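Local coordinates for xanthomonas outer protein D (Xanthomonas euvesicatoria, PDB 2OIX) that acts as a type III secreted virulence effector that cleaves SUMO from its conjugates, seen here as the inactivated catalytic domain of a Ulp1-type cysteine protease, at residues D15-R20 / V146-V151; T39-A44 / R51-L56; V89-Y94 / L115-Q120; V140-E145 / G172-R177. The protein carries 1 engineered substitution. All coordinates share one frame; numbering follows the deposited sequence.

Contact 1 (D15-R20 / V146-V151); sequences DDLARR and VLAHRV
L17 reaches from helix 7-20 to A148 and H149 of helix 136-153 in a small, buried, side-chain-only contact between two helices of the Ulp1-type catalytic domain. The backbones stay well apart, the CA atoms of L17 and A148 being 9.1 Å from each other, and the leucine spans most of the gap. With CG anti to the backbone N (chi1 -176°), its CD2 branch comes up to the methyl of A148, CD2 to CB 4.4 Å. The other branch goes to the imidazole, where L17 CD1 lies obliquely 4.3 Å from H149 CE1. F32 of strand 30-32 and I144, a turn earlier on helix 136-153, also pack on L17.

Beside this apolar bridge, R20 is steadied by its own helix. Its NE gives a hydrogen bond, part of a salt bridge, to D16 OD2 (3.1 Å, 156°); the acceptor lies near the guanidinium plane, whereas the donor stands above the carboxylate plane. A second carboxylate, that of E145, takes R20 NH2. H149 ND1 is bonded to the backbone O of E145, so its proton sits on ND1. That bond should limit rotation of the ring and keep its CE1 corner turned to L17 CD1.

Contact 2 (T39-A44 / R51-L56); sequences TMLSSA and RAQRLL
M40 is the first residue of 39-44 to touch helix 46-57, lying against A52 and R51. Its CB is 3.9 Å from A52 CB, and farther out the chain bends at its last torsion (chi3 60°), which brings the methyl to the arginine. There M40 CE sits at the edge of the R51 guanidinium, near its plane and 3.2 Å from NH1. R51 stretches out from CG to NE to get there, and one face of its guanidinium is covered centrally by CD1 of L55 from the next turn of its own helix.

M40 also opens a type I turn that runs to S43, on the way to helix 46-57: the contact packs two successive helices of the Ulp1-type domain against each other across their link. At L41 the chain comes closest, its CA 5.4 Å from that of A52. The CD2 branch of L41 meets A52 CB at 3.7 Å and Q53 CG at 4.0 Å, while the CD1 branch turns to L56, CD1 to CD1 3.9 Å. Q53 sends its amide past L41 to the backbone O of H114. The carbonyl of L41 is taken by Q49, and at S43 the hydroxyl bonds to Q48.

Contact 3 (V89-Y94 / L115-Q120); sequences VAAYHY and LGLDYQ
V89 and L117 make the main apolar contact between the start of strand 90-94 and the loop that leads out of helix 102-114. The two side chains cross at about a right angle, and V89 CG1 meets L117 CD2 at 3.7 Å. It is the valine methyl anti to the backbone N (chi1 -173°) that is used. The other methyl of the leucine lies over the strand, L117 CD1 being 4.3 Å from A91 CB. V81 and A112 also pack on L117, so this leucine fills the angle between the sheet and helix 102-114.

Strand 90-94, helix 102-114 and strand 123-125 form a beta-alpha-beta crossover, since the two strands are parallel neighbours in the sheet; the contact belongs to its return limb. The sheet bonding passes beside the contact, with A91 and H93 pairing to H123 through their backbones.

No hydrogen bond joins 89-94 to 115-120, and the polar interactions shape the loop itself. G116 ends the helix in a Schellman motif, with a positive phi of 80° that a side chain would make hard to adopt. After L117, D118 forms an Asx turn: its OD1 accepts from Q120 N at 3.0 Å, with the N-H arriving from above the carboxylate plane. That bond spans the entry to the 3-10 turn that begins at Y119, ahead of strand 123-125.

Contact 4 (V140-E145 / G172-R177); sequences VLTGIE and GLIRDR
I174 and L141 form the close apolar part of the contact between helices 171-179 and 136-153, whose local axes cross at 77° and come no nearer than 11.5 Å. The isoleucine lies against one side of the leucine with two of its methyls: I174 CD1 lies 4.1 Å from L141 CB, and I174 CG2 stands at the same distance from L141 CD1. T142 flanks them, with OG1 4.3 Å from I174 CD1, while its hydroxyl is bonded back to the carbonyl of D138.

The more open end is held by charge. E145 and R177 approach from opposite directions, the glutamate bent at chi2 and the arginine extended from CG to NE, and E145 OE2 comes within 3.2 Å of R177 NH1. The oxygen lies well out of the guanidinium plane and no N-H points at it, so this salt bridge is electrostatic. Directed bonds come from the hydroxyl of Y13, which pairs with both E145 OE1 and R177 NH1 and should help fix their positions.

Helix 7-20 closes one flank, with L10 and Y13 on L141, and I144 of helix 136-153 reaches L78 of strand 75-82.

From the N terminus, helix 7-20 enters contact 1, whose loop shuts only at 146-151. Within that long loop contact 2 closes first, joining two successive helices, and contact 3 follows in series, tying strand 90-94 to the loop that follows the next helix. These two touch through L115, which packs on L41 and L56. Contact 4 opens at 140-145, before contact 1 has closed, and ends at 172-177, so the two cross. They share helix 136-153, which in Ulp1-type proteases carries the nucleophilic cysteine, engineered to alanine here, near its N-terminal end. L147 touches Y94, linking this helical group to the sheet beside contact 3.

Contact 1 (D15-R20 / V146-V151)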
loop_
_atom_site.group_PDB
_atom_site.type_symbol
_atom_site.label_atom_id
_atom_site.label_comp_id
_atom_site.label_asym_id
_atom_site.label_seq_id
_atom_site.Cartn_x
_atom_site.Cartn_y
_atom_site.Cartn_z
ATOM N N ASP A 15 -10.951 1.841 -4.229
ATOM C CA ASP A 15 -12.373 1.475 -4.248
ATOM C C ASP A 15 -12.758 0.904 -5.607
ATOM O O ASP A 15 -13.351 -0.176 -5.675
ATOM C CB ASP A 15 -13.278 2.679 -3.928
ATOM C CG ASP A 15 -13.369 2.969 -2.431
ATOM O OD1 ASP A 15 -12.775 2.221 -1.633
ATOM O OD2 ASP A 15 -14.048 3.950 -2.036
ATOM N N ASP A 16 -12.416 1.620 -6.682
ATOM C CA ASP A 16 -12.734 1.183 -8.038
ATOM C C ASP A 16 -12.017 -0.124 -8.398
ATOM O O ASP A 16 -12.640 -1.035 -8.970
ATOM C CB ASP A 16 -12.412 2.286 -9.044
ATOM C CG ASP A 16 -12.663 1.862 -10.475
ATOM O OD1 ASP A 16 -13.843 1.657 -10.843
ATOM O OD2 ASP A 16 -11.682 1.730 -11.235
ATOM N N LEU A 17 -10.724 -0.216 -8.065
ATOM C CA LEU A 17 -9.957 -1.458 -8.223
ATOM C C LEU A 17 -10.652 -2.649 -7.570
ATOM O O LEU A 17 -10.839 -3.689 -8.209
ATOM C CB LEU A 17 -8.550 -1.341 -7.590
ATOM C CG LEU A 17 -7.634 -2.559 -7.777
ATOM C CD1 LEU A 17 -7.460 -2.968 -9.272
ATOM C CD2 LEU A 17 -6.304 -2.244 -7.131
ATOM N N ALA A 18 -11.013 -2.490 -6.294
ATOM C CA ALA A 18 -11.699 -3.524 -5.540
ATOM C C ALA A 18 -12.988 -3.989 -6.245
ATOM O O ALA A 18 -13.300 -5.179 -6.244
ATOM C CB ALA A 18 -11.989 -3.045 -4.104
ATOM N N ARG A 19 -13.709 -3.056 -6.870
ATOM C CA ARG A 19 -14.909 -3.392 -7.633
ATOM C C ARG A 19 -14.548 -4.176 -8.890
ATOM O O ARG A 19 -15.242 -5.144 -9.249
ATOM C CB ARG A 19 -15.676 -2.133 -8.014
ATOM C CG ARG A 19 -16.373 -1.468 -6.838
ATOM C CD ARG A 19 -16.949 -0.104 -7.237
ATOM N NE ARG A 19 -16.826 0.866 -6.137
ATOM C CZ ARG A 19 -16.434 2.135 -6.285
ATOM N NH1 ARG A 19 -16.097 2.610 -7.487
ATOM N NH2 ARG A 19 -16.365 2.931 -5.222
ATOM N N ARG A 20 -13.467 -3.756 -9.558
ATOM C CA ARG A 20 -13.015 -4.440 -10.754
ATOM C C ARG A 20 -12.589 -5.880 -10.459
ATOM O O ARG A 20 -12.862 -6.765 -11.253
ATOM C CB ARG A 20 -11.947 -3.637 -11.507
ATOM C CG ARG A 20 -12.490 -2.339 -12.118
ATOM C CD ARG A 20 -11.446 -1.633 -12.965
ATOM N NE ARG A 20 -10.436 -0.931 -12.171
ATOM C CZ ARG A 20 -9.137 -1.232 -12.121
ATOM N NH1 ARG A 20 -8.629 -2.253 -12.823
ATOM N NH2 ARG A 20 -8.340 -0.512 -11.337
ATOM N N VAL A 146 -0.630 -3.722 -10.009
ATOM C CA VAL A 146 0.296 -4.763 -10.449
ATOM C C VAL A 146 0.363 -5.894 -9.447
ATOM O O VAL A 146 0.212 -7.047 -9.823
ATOM C CB VAL A 146 1.703 -4.174 -10.651
ATOM C CG1 VAL A 146 2.712 -5.251 -10.959
ATOM C CG2 VAL A 146 1.685 -3.166 -11.852
ATOM N N LEU A 147 0.613 -5.556 -8.186
ATOM C CA LEU A 147 0.741 -6.594 -7.164
ATOM C C LEU A 147 -0.607 -7.340 -6.892
ATOM O O LEU A 147 -0.615 -8.583 -6.745
ATOM C CB LEU A 147 1.333 -5.990 -5.893
ATOM C CG LEU A 147 2.802 -5.528 -5.864
ATOM C CD1 LEU A 147 3.119 -5.093 -4.340
ATOM C CD2 LEU A 147 3.745 -6.692 -6.234
ATOM N N ALA A 148 -1.717 -6.599 -6.843
ATOM C CA ALA A 148 -3.067 -7.204 -6.776
ATOM C C ALA A 148 -3.299 -8.233 -7.877
ATOM O O ALA A 148 -3.772 -9.335 -7.607
ATOM C CB ALA A 148 -4.178 -6.131 -6.784
ATOM N N HIS A 149 -2.979 -7.885 -9.120
ATOM C CA HIS A 149 -3.141 -8.868 -10.194
ATOM C C HIS A 149 -2.237 -10.115 -10.047
ATOM O O HIS A 149 -2.637 -11.240 -10.415
ATOM C CB HIS A 149 -3.019 -8.192 -11.560
ATOM C CG HIS A 149 -4.260 -7.442 -11.959
ATOM N ND1 HIS A 149 -4.552 -6.183 -11.484
ATOM C CD2 HIS A 149 -5.287 -7.783 -12.780
ATOM C CE1 HIS A 149 -5.710 -5.782 -11.985
ATOM N NE2 HIS A 149 -6.173 -6.730 -12.780
ATOM N N ARG A 150 -1.043 -9.932 -9.485
ATOM C CA ARG A 150 -0.167 -11.076 -9.223
ATOM C C ARG A 150 -0.747 -11.993 -8.138
ATOM O O ARG A 150 -0.569 -13.205 -8.196
ATOM C CB ARG A 150 1.243 -10.596 -8.854
ATOM C CG ARG A 150 1.898 -9.855 -10.031
ATOM C CD ARG A 150 3.364 -9.516 -9.744
ATOM N NE ARG A 150 3.941 -8.728 -10.843
ATOM C CZ ARG A 150 5.106 -8.089 -10.791
ATOM N NH1 ARG A 150 5.835 -8.155 -9.733
ATOM N NH2 ARG A 150 5.566 -7.360 -11.830
ATOM N N VAL A 151 -1.451 -11.430 -7.166
ATOM C CA VAL A 151 -2.087 -12.281 -6.138
ATOM C C VAL A 151 -3.191 -13.088 -6.856
ATOM O O VAL A 151 -3.283 -14.297 -6.703
ATOM C CB VAL A 151 -2.627 -11.479 -4.958
ATOM C CG1 VAL A 151 -3.433 -12.389 -4.028
ATOM C CG2 VAL A 151 -1.433 -10.752 -4.175
#

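Contact 2 (T39-A44 / R51-L56)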
loop_
_atom_site.group_PDB
_atom_site.type_symbol
_atom_site.label_atom_id
_atom_site.label_comp_id
_atom_site.label_asym_id
_atom_site.label_seq_id
_atom_site.Cartn_x
_atom_site.Cartn_y
_atom_site.Cartn_z
ATOM N N THR A 39 -2.491 6.529 8.735
ATOM C CA THR A 39 -1.950 7.639 9.507
ATOM C C THR A 39 -2.395 7.536 10.985
ATOM O O THR A 39 -1.619 7.756 11.913
ATOM C CB THR A 39 -2.376 8.977 8.852
ATOM O OG1 THR A 39 -1.856 9.035 7.512
ATOM C CG2 THR A 39 -1.880 10.189 9.655
ATOM N N MET A 40 -3.640 7.137 11.194
ATOM C CA MET A 40 -4.209 7.026 12.522
ATOM C C MET A 40 -3.588 5.964 13.449
ATOM O O MET A 40 -3.755 6.044 14.667
ATOM C CB MET A 40 -5.706 6.796 12.410
ATOM C CG MET A 40 -6.535 8.062 12.184
ATOM S SD MET A 40 -8.150 7.466 11.650
ATOM C CE MET A 40 -8.610 6.460 13.092
ATOM N N LEU A 41 -2.883 4.972 12.893
ATOM C CA LEU A 41 -2.152 3.995 13.739
ATOM C C LEU A 41 -1.208 4.718 14.722
ATOM O O LEU A 41 -0.965 4.257 15.860
ATOM C CB LEU A 41 -1.377 2.992 12.865
ATOM C CG LEU A 41 -2.137 1.980 11.984
ATOM C CD1 LEU A 41 -1.156 1.325 10.982
ATOM C CD2 LEU A 41 -2.908 0.908 12.767
ATOM N N SER A 42 -0.692 5.864 14.287
ATOM C CA SER A 42 0.268 6.650 15.064
ATOM C C SER A 42 -0.378 7.742 15.932
ATOM O O SER A 42 0.298 8.367 16.749
ATOM C CB SER A 42 1.289 7.276 14.113
ATOM O OG SER A 42 2.008 6.275 13.428
ATOM N N SER A 43 -1.682 7.965 15.747
ATOM C CA SER A 43 -2.426 9.046 16.418
ATOM C C SER A 43 -2.181 9.076 17.928
ATOM O O SER A 43 -1.867 8.039 18.530
ATOM C CB SER A 43 -3.924 8.905 16.122
ATOM O OG SER A 43 -4.730 9.724 16.971
ATOM N N ALA A 44 -2.312 10.254 18.544
ATOM C CA ALA A 44 -2.110 10.364 20.016
ATOM C C ALA A 44 -3.373 10.029 20.803
ATOM O O ALA A 44 -3.308 9.531 21.951
ATOM C CB ALA A 44 -1.588 11.739 20.412
ATOM N N ARG A 51 -9.075 2.117 16.909
ATOM C CA ARG A 51 -9.940 1.950 15.746
ATOM C C ARG A 51 -9.100 1.529 14.549
ATOM O O ARG A 51 -9.475 0.618 13.827
ATOM C CB ARG A 51 -10.723 3.239 15.448
ATOM C CG ARG A 51 -11.589 3.204 14.174
ATOM C CD ARG A 51 -12.261 4.573 13.916
ATOM N NE ARG A 51 -12.943 4.680 12.617
ATOM C CZ ARG A 51 -12.337 4.949 11.453
ATOM N NH1 ARG A 51 -11.017 5.118 11.393
ATOM N NH2 ARG A 51 -13.050 5.023 10.333
ATOM N N ALA A 52 -7.963 2.194 14.362
ATOM C CA ALA A 52 -7.091 1.950 13.190
ATOM C C ALA A 52 -6.532 0.547 13.283
ATOM O O ALA A 52 -6.524 -0.189 12.303
ATOM C CB ALA A 52 -5.967 2.980 13.115
ATOM N N GLN A 53 -6.092 0.154 14.483
ATOM C CA GLN A 53 -5.653 -1.214 14.715
ATOM C C GLN A 53 -6.730 -2.267 14.375
ATOM O O GLN A 53 -6.398 -3.303 13.802
ATOM C CB GLN A 53 -5.134 -1.364 16.163
ATOM C CG GLN A 53 -3.738 -0.780 16.255
ATOM C CD GLN A 53 -3.187 -0.648 17.649
ATOM O OE1 GLN A 53 -3.932 -0.574 18.644
ATOM N NE2 GLN A 53 -1.858 -0.612 17.740
ATOM N N ARG A 54 -8.004 -1.986 14.666
ATOM C CA ARG A 54 -9.118 -2.913 14.362
ATOM C C ARG A 54 -9.390 -3.032 12.872
ATOM O O ARG A 54 -9.647 -4.136 12.362
ATOM C CB ARG A 54 -10.410 -2.446 15.033
ATOM C CG ARG A 54 -10.351 -2.334 16.540
ATOM C CD ARG A 54 -11.712 -1.864 17.099
ATOM N NE ARG A 54 -11.568 -1.227 18.410
ATOM C CZ ARG A 54 -11.890 0.039 18.668
ATOM N NH1 ARG A 54 -12.416 0.819 17.718
ATOM N NH2 ARG A 54 -11.711 0.519 19.894
ATOM N N LEU A 55 -9.364 -1.881 12.190
ATOM C CA LEU A 55 -9.673 -1.792 10.776
ATOM C C LEU A 55 -8.587 -2.382 9.909
ATOM O O LEU A 55 -8.869 -2.776 8.794
ATOM C CB LEU A 55 -9.924 -0.342 10.356
ATOM C CG LEU A 55 -11.244 0.258 10.853
ATOM C CD1 LEU A 55 -11.218 1.752 10.676
ATOM C CD2 LEU A 55 -12.427 -0.340 10.109
ATOM N N LEU A 56 -7.358 -2.458 10.433
ATOM C CA LEU A 56 -6.225 -2.916 9.622
ATOM C C LEU A 56 -5.579 -4.200 10.079
ATOM O O LEU A 56 -4.847 -4.845 9.304
ATOM C CB LEU A 56 -5.152 -1.828 9.551
ATOM C CG LEU A 56 -5.549 -0.508 8.876
ATOM C CD1 LEU A 56 -4.334 0.377 8.999
ATOM C CD2 LEU A 56 -5.996 -0.581 7.380
#

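Contact 3 (V89-Y94 / L115-Q120)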
loop_
_atom_site.group_PDB
_atom_site.type_symbol
_atom_site.label_atom_id
_atom_site.label_comp_id
_atom_site.label_asym_id
_atom_site.label_seq_id
_atom_site.Cartn_x
_atom_site.Cartn_y
_atom_site.Cartn_z
ATOM N N VAL A 89 5.244 -13.432 9.219
ATOM C CA VAL A 89 4.740 -12.242 8.536
ATOM C C VAL A 89 5.813 -11.572 7.661
ATOM O O VAL A 89 6.951 -11.325 8.089
ATOM C CB VAL A 89 4.105 -11.244 9.550
ATOM C CG1 VAL A 89 3.419 -10.098 8.881
ATOM C CG2 VAL A 89 3.122 -12.007 10.470
ATOM N N ALA A 90 5.445 -11.273 6.428
ATOM C CA ALA A 90 6.364 -10.611 5.532
ATOM C C ALA A 90 5.827 -9.204 5.269
ATOM O O ALA A 90 4.598 -8.999 5.245
ATOM C CB ALA A 90 6.482 -11.375 4.244
ATOM N N ALA A 91 6.740 -8.238 5.138
ATOM C CA ALA A 91 6.370 -6.833 4.909
ATOM C C ALA A 91 7.366 -6.222 3.927
ATOM O O ALA A 91 8.591 -6.534 3.988
ATOM C CB ALA A 91 6.352 -6.099 6.274
ATOM N N TYR A 92 6.864 -5.410 2.973
ATOM C CA TYR A 92 7.623 -4.912 1.857
ATOM C C TYR A 92 7.346 -3.419 1.708
ATOM O O TYR A 92 6.177 -3.002 1.669
ATOM C CB TYR A 92 7.159 -5.563 0.548
ATOM C CG TYR A 92 7.171 -7.092 0.629
ATOM C CD1 TYR A 92 8.342 -7.829 0.294
ATOM C CD2 TYR A 92 6.015 -7.804 1.008
ATOM C CE1 TYR A 92 8.356 -9.265 0.384
ATOM C CE2 TYR A 92 6.023 -9.266 1.096
ATOM C CZ TYR A 92 7.210 -9.940 0.798
ATOM O OH TYR A 92 7.236 -11.280 0.827
ATOM N N HIS A 93 8.406 -2.621 1.686
ATOM C CA HIS A 93 8.262 -1.173 1.465
ATOM C C HIS A 93 8.824 -0.712 0.127
ATOM O O HIS A 93 9.999 -0.989 -0.189
ATOM C CB HIS A 93 8.896 -0.414 2.664
ATOM C CG HIS A 93 8.679 1.076 2.605
ATOM N ND1 HIS A 93 9.711 1.987 2.684
ATOM C CD2 HIS A 93 7.542 1.809 2.488
ATOM C CE1 HIS A 93 9.230 3.216 2.577
ATOM N NE2 HIS A 93 7.917 3.136 2.440
ATOM N N TYR A 94 7.995 -0.011 -0.657
ATOM C CA TYR A 94 8.338 0.500 -1.994
ATOM C C TYR A 94 8.298 2.028 -1.946
ATOM O O TYR A 94 7.256 2.636 -1.634
ATOM C CB TYR A 94 7.378 -0.017 -3.069
ATOM C CG TYR A 94 7.178 -1.562 -3.101
ATOM C CD1 TYR A 94 7.948 -2.343 -3.951
ATOM C CD2 TYR A 94 6.177 -2.194 -2.364
ATOM C CE1 TYR A 94 7.787 -3.727 -4.047
ATOM C CE2 TYR A 94 5.984 -3.608 -2.430
ATOM C CZ TYR A 94 6.802 -4.363 -3.308
ATOM O OH TYR A 94 6.657 -5.724 -3.410
ATOM N N LEU A 115 1.134 -2.114 13.829
ATOM C CA LEU A 115 0.404 -3.299 13.370
ATOM C C LEU A 115 0.837 -4.566 14.112
ATOM O O LEU A 115 0.379 -5.674 13.776
ATOM C CB LEU A 115 0.539 -3.483 11.842
ATOM C CG LEU A 115 -0.335 -2.522 11.024
ATOM C CD1 LEU A 115 0.142 -2.536 9.589
ATOM C CD2 LEU A 115 -1.853 -2.756 11.112
ATOM N N GLY A 116 1.715 -4.401 15.106
ATOM C CA GLY A 116 2.337 -5.517 15.772
ATOM C C GLY A 116 3.522 -6.213 15.116
ATOM O O GLY A 116 3.916 -7.310 15.561
ATOM N N LEU A 117 4.134 -5.587 14.117
ATOM C CA LEU A 117 5.206 -6.224 13.357
ATOM C C LEU A 117 6.554 -5.806 13.884
ATOM O O LEU A 117 6.662 -4.836 14.635
ATOM C CB LEU A 117 5.103 -5.888 11.851
ATOM C CG LEU A 117 3.721 -6.141 11.231
ATOM C CD1 LEU A 117 3.869 -5.911 9.767
ATOM C CD2 LEU A 117 3.222 -7.552 11.533
ATOM N N ASP A 118 7.574 -6.589 13.553
ATOM C CA ASP A 118 8.945 -6.216 13.836
ATOM C C ASP A 118 9.395 -5.387 12.638
ATOM O O ASP A 118 9.640 -5.934 11.578
ATOM C CB ASP A 118 9.825 -7.459 13.940
ATOM C CG ASP A 118 11.295 -7.110 14.138
ATOM O OD1 ASP A 118 11.627 -5.892 14.118
ATOM O OD2 ASP A 118 12.116 -8.046 14.313
ATOM N N TYR A 119 9.531 -4.084 12.825
ATOM C CA TYR A 119 9.837 -3.175 11.712
ATOM C C TYR A 119 11.174 -3.503 11.043
ATOM O O TYR A 119 11.380 -3.198 9.871
ATOM C CB TYR A 119 9.775 -1.698 12.174
ATOM C CG TYR A 119 10.989 -1.262 12.951
ATOM C CD1 TYR A 119 12.122 -0.753 12.296
ATOM C CD2 TYR A 119 11.042 -1.423 14.346
ATOM C CE1 TYR A 119 13.286 -0.386 13.031
ATOM C CE2 TYR A 119 12.181 -1.055 15.075
ATOM C CZ TYR A 119 13.289 -0.549 14.414
ATOM O OH TYR A 119 14.385 -0.213 15.169
ATOM N N GLN A 120 12.071 -4.145 11.782
ATOM C CA GLN A 120 13.375 -4.484 11.251
ATOM C C GLN A 120 13.268 -5.558 10.177
ATOM O O GLN A 120 14.166 -5.675 9.346
ATOM C CB GLN A 120 14.316 -4.921 12.360
ATOM C CG GLN A 120 14.711 -3.777 13.236
ATOM C CD GLN A 120 15.901 -4.108 14.097
ATOM O OE1 GLN A 120 15.810 -4.149 15.330
ATOM N NE2 GLN A 120 17.033 -4.365 13.451
#

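Contact 4 (V140-E145 / G172-R177)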
loop_
_atom_site.group_PDB
_atom_site.type_symbol
_atom_site.label_atom_id
_atom_site.label_comp_id
_atom_site.label_asym_id
_atom_site.label_seq_id
_atom_site.Cartn_x
_atom_site.Cartn_y
_atom_site.Cartn_z
ATOM N N VAL A 140 2.556 4.543 -6.311
ATOM C CA VAL A 140 1.809 3.771 -5.326
ATOM C C VAL A 140 0.595 3.056 -5.942
ATOM O O VAL A 140 0.498 1.826 -5.789
ATOM C CB VAL A 140 1.445 4.572 -4.059
ATOM C CG1 VAL A 140 0.534 3.723 -3.166
ATOM C CG2 VAL A 140 2.714 4.920 -3.285
ATOM N N LEU A 141 -0.221 3.770 -6.746
ATOM C CA LEU A 141 -1.434 3.189 -7.299
ATOM C C LEU A 141 -1.070 2.047 -8.227
ATOM O O LEU A 141 -1.657 0.963 -8.167
ATOM C CB LEU A 141 -2.276 4.249 -8.054
ATOM C CG LEU A 141 -2.956 5.200 -7.068
ATOM C CD1 LEU A 141 -3.938 6.096 -7.646
ATOM C CD2 LEU A 141 -3.668 4.377 -5.926
ATOM N N THR A 142 -0.142 2.329 -9.141
ATOM C CA THR A 142 0.369 1.332 -10.052
ATOM C C THR A 142 0.944 0.112 -9.355
ATOM O O THR A 142 0.630 -1.005 -9.778
ATOM C CB THR A 142 1.424 1.929 -11.017
ATOM O OG1 THR A 142 0.925 3.164 -11.535
ATOM C CG2 THR A 142 1.702 0.936 -12.158
ATOM N N GLY A 143 1.735 0.309 -8.299
ATOM C CA GLY A 143 2.275 -0.825 -7.553
ATOM C C GLY A 143 1.168 -1.697 -6.935
ATOM O O GLY A 143 1.228 -2.959 -6.994
ATOM N N ILE A 144 0.129 -1.046 -6.407
ATOM C CA ILE A 144 -0.992 -1.776 -5.813
ATOM C C ILE A 144 -1.678 -2.665 -6.843
ATOM O O ILE A 144 -1.898 -3.852 -6.574
ATOM C CB ILE A 144 -2.002 -0.810 -5.134
ATOM C CG1 ILE A 144 -1.378 -0.193 -3.840
ATOM C CG2 ILE A 144 -3.314 -1.570 -4.837
ATOM C CD1 ILE A 144 -2.214 0.929 -3.244
ATOM N N GLU A 145 -1.937 -2.083 -8.006
ATOM C CA GLU A 145 -2.662 -2.685 -9.142
ATOM C C GLU A 145 -1.917 -3.915 -9.723
ATOM O O GLU A 145 -2.503 -4.984 -9.899
ATOM C CB GLU A 145 -2.828 -1.634 -10.231
ATOM C CG GLU A 145 -3.448 -2.148 -11.530
ATOM C CD GLU A 145 -4.936 -1.889 -11.615
ATOM O OE1 GLU A 145 -5.448 -1.176 -10.712
ATOM O OE2 GLU A 145 -5.586 -2.369 -12.591
ATOM N N GLY A 172 -2.427 9.537 -17.078
ATOM C CA GLY A 172 -3.545 9.277 -17.988
ATOM C C GLY A 172 -4.568 8.215 -17.615
ATOM O O GLY A 172 -5.756 8.518 -17.501
ATOM N N LEU A 173 -4.131 6.969 -17.440
ATOM C CA LEU A 173 -5.084 5.881 -17.187
ATOM C C LEU A 173 -5.607 5.949 -15.749
ATOM O O LEU A 173 -6.716 5.504 -15.460
ATOM C CB LEU A 173 -4.478 4.500 -17.502
ATOM C CG LEU A 173 -5.164 3.260 -16.894
ATOM C CD1 LEU A 173 -6.296 2.734 -17.778
ATOM C CD2 LEU A 173 -4.166 2.139 -16.572
ATOM N N ILE A 174 -4.806 6.522 -14.864
ATOM C CA ILE A 174 -5.272 6.809 -13.513
ATOM C C ILE A 174 -6.413 7.831 -13.574
ATOM O O ILE A 174 -7.468 7.615 -12.988
ATOM C CB ILE A 174 -4.127 7.268 -12.572
ATOM C CG1 ILE A 174 -3.291 6.049 -12.144
ATOM C CG2 ILE A 174 -4.693 7.917 -11.285
ATOM C CD1 ILE A 174 -1.957 6.386 -11.512
ATOM N N ARG A 175 -6.195 8.924 -14.292
ATOM C CA ARG A 175 -7.233 9.920 -14.544
ATOM C C ARG A 175 -8.495 9.317 -15.167
ATOM O O ARG A 175 -9.607 9.660 -14.772
ATOM C CB ARG A 175 -6.699 11.021 -15.465
ATOM C CG ARG A 175 -5.810 12.015 -14.760
ATOM C CD ARG A 175 -5.487 13.247 -15.609
ATOM N NE ARG A 175 -4.496 14.037 -14.885
ATOM C CZ ARG A 175 -4.086 15.260 -15.203
ATOM N NH1 ARG A 175 -4.584 15.899 -16.263
ATOM N NH2 ARG A 175 -3.172 15.851 -14.434
ATOM N N ASP A 176 -8.308 8.422 -16.133
ATOM C CA ASP A 176 -9.421 7.740 -16.797
ATOM C C ASP A 176 -10.206 6.870 -15.821
ATOM O O ASP A 176 -11.433 6.836 -15.869
ATOM C CB ASP A 176 -8.906 6.871 -17.946
ATOM C CG ASP A 176 -8.887 7.600 -19.275
ATOM O OD1 ASP A 176 -8.892 8.850 -19.290
ATOM O OD2 ASP A 176 -8.845 6.902 -20.306
ATOM N N ARG A 177 -9.493 6.150 -14.961
ATOM C CA ARG A 177 -10.124 5.315 -13.937
ATOM C C ARG A 177 -10.798 6.144 -12.857
ATOM O O ARG A 177 -11.881 5.786 -12.392
ATOM C CB ARG A 177 -9.133 4.311 -13.337
ATOM C CG ARG A 177 -9.212 2.958 -14.029
ATOM C CD ARG A 177 -7.894 2.254 -14.002
ATOM N NE ARG A 177 -7.944 1.014 -14.772
ATOM C CZ ARG A 177 -6.928 0.154 -14.871
ATOM N NH1 ARG A 177 -5.758 0.392 -14.242
ATOM N NH2 ARG A 177 -7.079 -0.947 -15.610
#